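PDB 3VIU: phosphoribosylformylglycinamidine synthase 2 from Thermus thermophilus, which belongs to the PurM-like AIR synthase-related family, carrying two N-terminal-type and two C-terminal-type domains in one chain, and binds ADP and a magnesium ion. Local coordinates for residues 465-468 and 469-473; 318-321 and 322-326; 292-296 and 297-301. One frame throughout, in Å; residues are numbered along the deposited sequence.

Contact 1 (465-468 and 469-473). With MG (magnesium ion), chain D.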
loop_
_atom_site.group_PDB
_atom_site.type_symbol
_atom_site.label_atom_id
_atom_site.label_comp_id
_atom_site.label_asym_id
_atom_site.label_seq_id
_atom_site.Cartn_x
_atom_site.Cartn_y
_atom_site.Cartn_z
ATOM N N ALA A 465 3.024 -5.585 10.800
ATOM C CA ALA A 465 2.810 -4.618 9.721
ATOM C C ALA A 465 1.707 -3.612 10.035
ATOM O O ALA A 465 1.918 -2.402 9.919
ATOM C CB ALA A 465 2.501 -5.348 8.410
ATOM N N LEU A 466 0.533 -4.102 10.430
ATOM C CA LEU A 466 -0.571 -3.209 10.757
ATOM C C LEU A 466 -0.205 -2.373 11.988
ATOM O O LEU A 466 -0.435 -1.159 12.033
ATOM C CB LEU A 466 -1.850 -4.002 11.043
ATOM C CG LEU A 466 -3.147 -3.339 10.560
ATOM C CD1 LEU A 466 -4.347 -4.113 11.084
ATOM C CD2 LEU A 466 -3.202 -1.895 11.015
ATOM N N ALA A 467 0.364 -3.030 12.991
ATOM C CA ALA A 467 0.774 -2.345 14.207
ATOM C C ALA A 467 1.733 -1.198 13.864
ATOM O O ALA A 467 1.475 -0.044 14.212
ATOM C CB ALA A 467 1.446 -3.334 15.164
ATOM N N GLU A 468 2.818 -1.515 13.158
ATOM C CA GLU A 468 3.810 -0.515 12.779
ATOM C C GLU A 468 3.191 0.648 12.006
ATOM O O GLU A 468 3.418 1.810 12.340
ATOM C CB GLU A 468 4.926 -1.148 11.939
ATOM C CG GLU A 468 6.101 -0.195 11.696
ATOM C CD GLU A 468 7.278 -0.846 10.975
ATOM O OE1 GLU A 468 8.378 -0.245 10.958
ATOM O OE2 GLU A 468 7.111 -1.952 10.416
ATOM N N ALA A 469 2.411 0.342 10.975
ATOM C CA ALA A 469 1.781 1.391 10.185
ATOM C C ALA A 469 0.940 2.305 11.086
ATOM O O ALA A 469 1.009 3.531 10.980
ATOM C CB ALA A 469 0.915 0.776 9.092
ATOM N N CYS A 470 0.153 1.714 11.977
ATOM C CA CYS A 470 -0.664 2.510 12.883
ATOM C C CYS A 470 0.211 3.305 13.852
ATOM O O CYS A 470 -0.118 4.439 14.198
ATOM C CB CYS A 470 -1.614 1.614 13.667
ATOM S SG CYS A 470 -2.919 0.917 12.666
ATOM N N ARG A 471 1.325 2.707 14.280
ATOM C CA ARG A 471 2.234 3.367 15.203
ATOM C C ARG A 471 2.852 4.589 14.533
ATOM O O ARG A 471 2.961 5.655 15.141
ATOM C CB ARG A 471 3.347 2.406 15.650
ATOM C CG ARG A 471 4.197 2.932 16.815
ATOM C CD ARG A 471 5.366 2.019 17.114
ATOM N NE ARG A 471 4.939 0.626 17.219
ATOM C CZ ARG A 471 5.420 -0.364 16.471
ATOM N NH1 ARG A 471 4.962 -1.592 16.643
ATOM N NH2 ARG A 471 6.358 -0.129 15.555
ATOM N N ASN A 472 3.246 4.432 13.272
ATOM C CA ASN A 472 3.858 5.526 12.533
ATOM C C ASN A 472 2.951 6.732 12.368
ATOM O O ASN A 472 3.418 7.876 12.406
ATOM C CB ASN A 472 4.335 5.045 11.171
ATOM C CG ASN A 472 5.611 4.244 11.266
ATOM O OD1 ASN A 472 6.562 4.670 11.920
ATOM N ND2 ASN A 472 5.644 3.081 10.616
ATOM N N VAL A 473 1.658 6.476 12.187
ATOM C CA VAL A 473 0.685 7.549 12.039
ATOM C C VAL A 473 0.435 8.173 13.410
ATOM O O VAL A 473 0.343 9.388 13.538
ATOM C CB VAL A 473 -0.635 7.015 11.449
ATOM C CG1 VAL A 473 -1.766 8.002 11.692
ATOM C CG2 VAL A 473 -0.462 6.775 9.962
HETATM MG MG MG D . 9.141 4.510 11.883
HETATM O O HOH W 1 8.620 2.150 12.434
HETATM O O HOH W 2 11.298 4.132 13.173
#

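Contact 2 (318-321 and 322-326)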
loop_
_atom_site.group_PDB
_atom_site.type_symbol
_atom_site.label_atom_id
_atom_site.label_comp_id
_atom_site.label_asym_id
_atom_site.label_seq_id
_atom_site.Cartn_x
_atom_site.Cartn_y
_atom_site.Cartn_z
ATOM N N LYS A 318 -25.586 15.854 -21.958
ATOM C CA LYS A 318 -24.928 16.989 -22.585
ATOM C C LYS A 318 -23.881 17.598 -21.663
ATOM O O LYS A 318 -22.740 17.813 -22.070
ATOM C CB LYS A 318 -25.956 18.048 -22.988
ATOM C CG LYS A 318 -26.243 18.055 -24.473
ATOM C CD LYS A 318 -24.967 18.331 -25.277
ATOM C CE LYS A 318 -24.418 19.738 -25.010
ATOM N NZ LYS A 318 -23.179 20.041 -25.788
ATOM N N ALA A 319 -24.276 17.863 -20.420
ATOM C CA ALA A 319 -23.377 18.446 -19.430
ATOM C C ALA A 319 -22.077 17.653 -19.348
ATOM O O ALA A 319 -20.987 18.230 -19.350
ATOM C CB ALA A 319 -24.060 18.478 -18.063
ATOM N N LEU A 320 -22.201 16.330 -19.278
ATOM C CA LEU A 320 -21.043 15.450 -19.191
ATOM C C LEU A 320 -20.135 15.659 -20.392
ATOM O O LEU A 320 -18.915 15.748 -20.254
ATOM C CB LEU A 320 -21.480 13.976 -19.124
ATOM C CG LEU A 320 -20.370 12.911 -19.091
ATOM C CD1 LEU A 320 -19.515 13.109 -17.850
ATOM C CD2 LEU A 320 -20.974 11.511 -19.102
ATOM N N GLU A 321 -20.732 15.749 -21.573
ATOM C CA GLU A 321 -19.950 15.933 -22.791
ATOM C C GLU A 321 -19.189 17.251 -22.742
ATOM O O GLU A 321 -18.006 17.313 -23.084
ATOM C CB GLU A 321 -20.871 15.895 -24.014
ATOM C CG GLU A 321 -21.900 14.776 -23.946
ATOM C CD GLU A 321 -22.750 14.655 -25.196
ATOM O OE1 GLU A 321 -23.105 15.703 -25.785
ATOM O OE2 GLU A 321 -23.076 13.508 -25.577
ATOM N N GLU A 322 -19.874 18.297 -22.297
ATOM C CA GLU A 322 -19.272 19.618 -22.205
ATOM C C GLU A 322 -18.117 19.629 -21.216
ATOM O O GLU A 322 -17.077 20.243 -21.473
ATOM C CB GLU A 322 -20.341 20.654 -21.840
ATOM C CG GLU A 322 -21.378 20.803 -22.961
ATOM C CD GLU A 322 -22.473 21.806 -22.660
ATOM O OE1 GLU A 322 -23.369 21.967 -23.517
ATOM O OE2 GLU A 322 -22.440 22.431 -21.577
ATOM N N VAL A 323 -18.289 18.938 -20.093
ATOM C CA VAL A 323 -17.219 18.862 -19.114
ATOM C C VAL A 323 -15.957 18.362 -19.808
ATOM O O VAL A 323 -14.899 18.976 -19.696
ATOM C CB VAL A 323 -17.559 17.905 -17.960
ATOM C CG1 VAL A 323 -16.316 17.663 -17.109
ATOM C CG2 VAL A 323 -18.651 18.506 -17.096
ATOM N N PHE A 324 -16.068 17.257 -20.538
ATOM C CA PHE A 324 -14.904 16.723 -21.228
ATOM C C PHE A 324 -14.463 17.623 -22.359
ATOM O O PHE A 324 -13.276 17.706 -22.660
ATOM C CB PHE A 324 -15.176 15.308 -21.738
ATOM C CG PHE A 324 -15.062 14.269 -20.672
ATOM C CD1 PHE A 324 -15.908 14.294 -19.568
ATOM C CD2 PHE A 324 -14.070 13.300 -20.731
ATOM C CE1 PHE A 324 -15.764 13.379 -18.544
ATOM C CE2 PHE A 324 -13.915 12.378 -19.710
ATOM C CZ PHE A 324 -14.761 12.414 -18.613
ATOM N N GLY A 325 -15.417 18.302 -22.984
ATOM C CA GLY A 325 -15.068 19.210 -24.062
ATOM C C GLY A 325 -14.146 20.292 -23.523
ATOM O O GLY A 325 -13.165 20.665 -24.162
ATOM N N ARG A 326 -14.460 20.787 -22.328
ATOM C CA ARG A 326 -13.655 21.825 -21.696
ATOM C C ARG A 326 -12.206 21.394 -21.470
ATOM O O ARG A 326 -11.291 22.221 -21.531
ATOM C CB ARG A 326 -14.281 22.250 -20.365
ATOM C CG ARG A 326 -15.527 23.101 -20.519
ATOM C CD ARG A 326 -15.814 23.873 -19.245
ATOM N NE ARG A 326 -16.509 23.075 -18.239
ATOM C CZ ARG A 326 -17.796 22.753 -18.304
ATOM N NH1 ARG A 326 -18.531 23.158 -19.332
ATOM N NH2 ARG A 326 -18.350 22.035 -17.335
#

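Contact 3 (292-296 and 297-301)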
loop_
_atom_site.group_PDB
_atom_site.type_symbol
_atom_site.label_atom_id
_atom_site.label_comp_id
_atom_site.label_asym_id
_atom_site.label_seq_id
_atom_site.Cartn_x
_atom_site.Cartn_y
_atom_site.Cartn_z
ATOM N N GLU A 292 -6.412 -0.972 -36.667
ATOM C CA GLU A 292 -7.359 -1.527 -37.626
ATOM C C GLU A 292 -7.556 -3.035 -37.488
ATOM O O GLU A 292 -6.712 -3.732 -36.934
ATOM C CB GLU A 292 -6.879 -1.212 -39.047
ATOM C CG GLU A 292 -7.962 -1.307 -40.103
ATOM C CD GLU A 292 -7.451 -0.997 -41.500
ATOM O OE1 GLU A 292 -6.558 -0.130 -41.639
ATOM O OE2 GLU A 292 -7.960 -1.612 -42.463
ATOM N N GLY A 293 -8.685 -3.524 -37.995
ATOM C CA GLY A 293 -8.979 -4.948 -37.971
ATOM C C GLY A 293 -8.965 -5.645 -36.629
ATOM O O GLY A 293 -8.544 -6.800 -36.522
HETATM N N MSE A 294 -9.431 -4.955 -35.598
HETATM C CA MSE A 294 -9.465 -5.538 -34.270
HETATM C C MSE A 294 -10.683 -6.427 -34.114
HETATM O O MSE A 294 -11.802 -6.017 -34.409
HETATM C CB MSE A 294 -9.481 -4.440 -33.216
HETATM C CG MSE A 294 -8.176 -3.693 -33.134
HETATM SE SE MSE A 294 -8.177 -2.437 -31.688
HETATM C CE MSE A 294 -8.032 -3.671 -30.198
ATOM N N THR A 295 -10.457 -7.648 -33.650
ATOM C CA THR A 295 -11.534 -8.605 -33.464
ATOM C C THR A 295 -12.325 -8.347 -32.181
ATOM O O THR A 295 -11.868 -7.628 -31.287
ATOM C CB THR A 295 -10.983 -10.027 -33.433
ATOM O OG1 THR A 295 -10.031 -10.150 -32.367
ATOM C CG2 THR A 295 -10.304 -10.344 -34.746
ATOM N N PRO A 296 -13.534 -8.921 -32.081
ATOM C CA PRO A 296 -14.334 -8.711 -30.873
ATOM C C PRO A 296 -13.585 -8.959 -29.559
ATOM O O PRO A 296 -13.556 -8.082 -28.700
ATOM C CB PRO A 296 -15.513 -9.654 -31.086
ATOM C CG PRO A 296 -15.733 -9.535 -32.565
ATOM C CD PRO A 296 -14.320 -9.619 -33.115
ATOM N N GLU A 297 -12.967 -10.127 -29.402
ATOM C CA GLU A 297 -12.249 -10.416 -28.161
ATOM C C GLU A 297 -11.123 -9.418 -27.873
ATOM O O GLU A 297 -10.882 -9.074 -26.720
ATOM C CB GLU A 297 -11.702 -11.856 -28.147
ATOM C CG GLU A 297 -10.636 -12.194 -29.181
ATOM C CD GLU A 297 -11.212 -12.510 -30.551
ATOM O OE1 GLU A 297 -10.430 -12.897 -31.448
ATOM O OE2 GLU A 297 -12.441 -12.375 -30.739
ATOM N N GLU A 298 -10.449 -8.945 -28.918
ATOM C CA GLU A 298 -9.372 -7.967 -28.756
ATOM C C GLU A 298 -9.889 -6.667 -28.152
ATOM O O GLU A 298 -9.255 -6.084 -27.272
ATOM C CB GLU A 298 -8.718 -7.662 -30.102
ATOM C CG GLU A 298 -7.780 -8.747 -30.585
ATOM C CD GLU A 298 -7.270 -8.496 -31.988
ATOM O OE1 GLU A 298 -6.299 -9.171 -32.383
ATOM O OE2 GLU A 298 -7.844 -7.634 -32.698
ATOM N N LEU A 299 -11.038 -6.209 -28.631
ATOM C CA LEU A 299 -11.613 -4.980 -28.113
ATOM C C LEU A 299 -12.079 -5.210 -26.685
ATOM O O LEU A 299 -11.810 -4.402 -25.793
ATOM C CB LEU A 299 -12.785 -4.530 -28.991
ATOM C CG LEU A 299 -12.404 -4.105 -30.421
ATOM C CD1 LEU A 299 -13.649 -3.956 -31.278
ATOM C CD2 LEU A 299 -11.615 -2.801 -30.375
ATOM N N LEU A 300 -12.752 -6.334 -26.473
ATOM C CA LEU A 300 -13.283 -6.685 -25.157
ATOM C C LEU A 300 -12.241 -6.899 -24.062
ATOM O O LEU A 300 -12.468 -6.536 -22.907
ATOM C CB LEU A 300 -14.147 -7.943 -25.263
ATOM C CG LEU A 300 -15.526 -7.809 -25.915
ATOM C CD1 LEU A 300 -16.061 -9.184 -26.245
ATOM C CD2 LEU A 300 -16.465 -7.087 -24.974
ATOM N N LEU A 301 -11.099 -7.475 -24.416
ATOM C CA LEU A 301 -10.085 -7.758 -23.412
ATOM C C LEU A 301 -8.868 -6.848 -23.386
ATOM O O LEU A 301 -7.961 -7.045 -22.580
ATOM C CB LEU A 301 -9.658 -9.221 -23.540
ATOM C CG LEU A 301 -10.865 -10.164 -23.443
ATOM C CD1 LEU A 301 -10.419 -11.611 -23.407
ATOM C CD2 LEU A 301 -11.648 -9.820 -22.195
#

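Contact 1 (465-468 and 469-473)
L466 and C470, one turn apart on helix 458-475, meet on its buried flank, with CD2 of L466 only 3.3 Å from SG of C470. Both pack on strand 538-548, against V541 and V543, and beneath them the backbone bond from C470 N to L466 O spans 2.9 Å. R471 lies over the preceding turn: the bend at chi3 (-49°) folds its guanidinium back so that one face lies across CA of E468, 3.8 Å from NH2. Salt bridges from NH1 to E599 and from NH2 to D620 fix its rotation.

The more open side is that of E468, partly exposed and hydrated, which runs beside the buried N472, CG of E468 lying 3.5 Å from ND2 of N472 and their carboxylate and amide planes 36° apart. ND2 is held by D448, which leaves OD1 directed at the magnesium ion, 2.6 Å away. E468 reaches the metal indirectly, its OE1 accepting a hydrogen bond of 2.8 Å from a water that is itself a metal ligand. D430 and D620 bind the same ion, and R471, by pairing with D620, acts in the second shell. One helix thus supplies first-shell, second-shell and water-mediated elements of this magnesium site in a PurM-type N-terminal domain.

Contact 2 (318-321 and 322-326)
K318 and E322 meet on the outer surface of helix 317-326, one turn apart, through a salt bridge in which NZ of K318 lies 3.0 Å from OE1 of E322. The lysine is bent at both chi2 and chi3 (-60° and -65°), which curls its ammonium group back across the extended glutamate. The modelled place of OE1 is less sure, which leaves the detail of this bridge doubtful. Both residues are exposed, and the pair is a surface feature of the helix.

Beneath it the main chain is satisfied in regular i to i+4 fashion. The carbonyl of K318 accepts from E322 N at 2.9 Å, that of A319 from V323 N, and that of L320 from F324 N at a longer 3.2 Å. E321 O receives the N-H of G325 at 2.8 Å, though this bond is more bent, 145° at the hydrogen. L320 O has a second neighbour in the ring of F324, whose edge atom CD1 comes within 3.4 Å near the ring plane. The carboxylate of E321 turns to a partner off the helix, its OE2 hydrogen-bonded to the hydroxyl of Y198, while the guanidinium of R326 forms a salt bridge with E247.

The apolar flank is built by L320 and F324, which lie alongside each other and point the same way, CD1 of the leucine 3.8 Å from CE1 of the ring. They pack on L310 of strand 307-312, and each also meets strand 196-201, L320 at Y198 and F324 at A200. Helix 235-250 closes in through A244, E247 and A248 against L320, V323 and F324, so the short helix rests on the sheet of the C-terminal-type domain and beside that longer neighbour.

Contact 3 (292-296 and 297-301)
M294 and E298 cross at the start of helix 296-301, where the loop turns into its first residues. The extended side chain of E298 carries its carboxylate back to the loop, and OE2 accepts the backbone N-H of T295 at 2.8 Å. The donor meets it from above, about 45° out of the carboxylate plane. The same oxygen forms a salt bridge with R206, so two donors grip it, and R206 also bonds the carbonyl of E292.

P296 takes the first helical position, where its lack of an N-H costs no helical bond. CB and CD of its ring each lie 4.1 Å from OE2 of E297, and its carbonyl receives the N-H of L300 at 2.9 Å in a nearly straight bond (169°). The ring also packs against F347 of strand 342-347, while L300 touches V345 of that strand and V29 of helix 28-37.

M294, present as selenomethionine, lies against the opening turn with its CB 3.6 Å from OE2 of E298. Its chain is straight as far as SE and then bends (chi3 73°), placing CE 3.7 Å from CD2 of L299. With T295 at the N-cap, this pairing of the preceding residue with the fourth helical one is a hydrophobic staple, and the T295 N to E298 bond is one half of a capping box. The hydroxyl of T295 instead makes a weak hydrogen bond, OG1 to OE1 of E297 at 2.9 Å.

How the contacts relate
Contacts 2 and 3 belong to the first C-terminal-type domain, where helices 296-301 and 317-326 come before and after strand 307-312 in the sequence. Their centres are 28 Å apart and their nearest atoms about 18 Å, yet both pack on strands of one seven-stranded sheet. Contact 1 stands apart in the second N-terminal-type domain, its centre 43 Å from that of contact 2 and 45 Å from that of contact 3. It alone holds a metal ligand, and the side chain of L466 is about 11 Å from the bound ADP. The sheet supporting contact 1 also contains strands 479-488 and 519-525, which contribute D485, L487 and S521 to V524 to the ADP pocket.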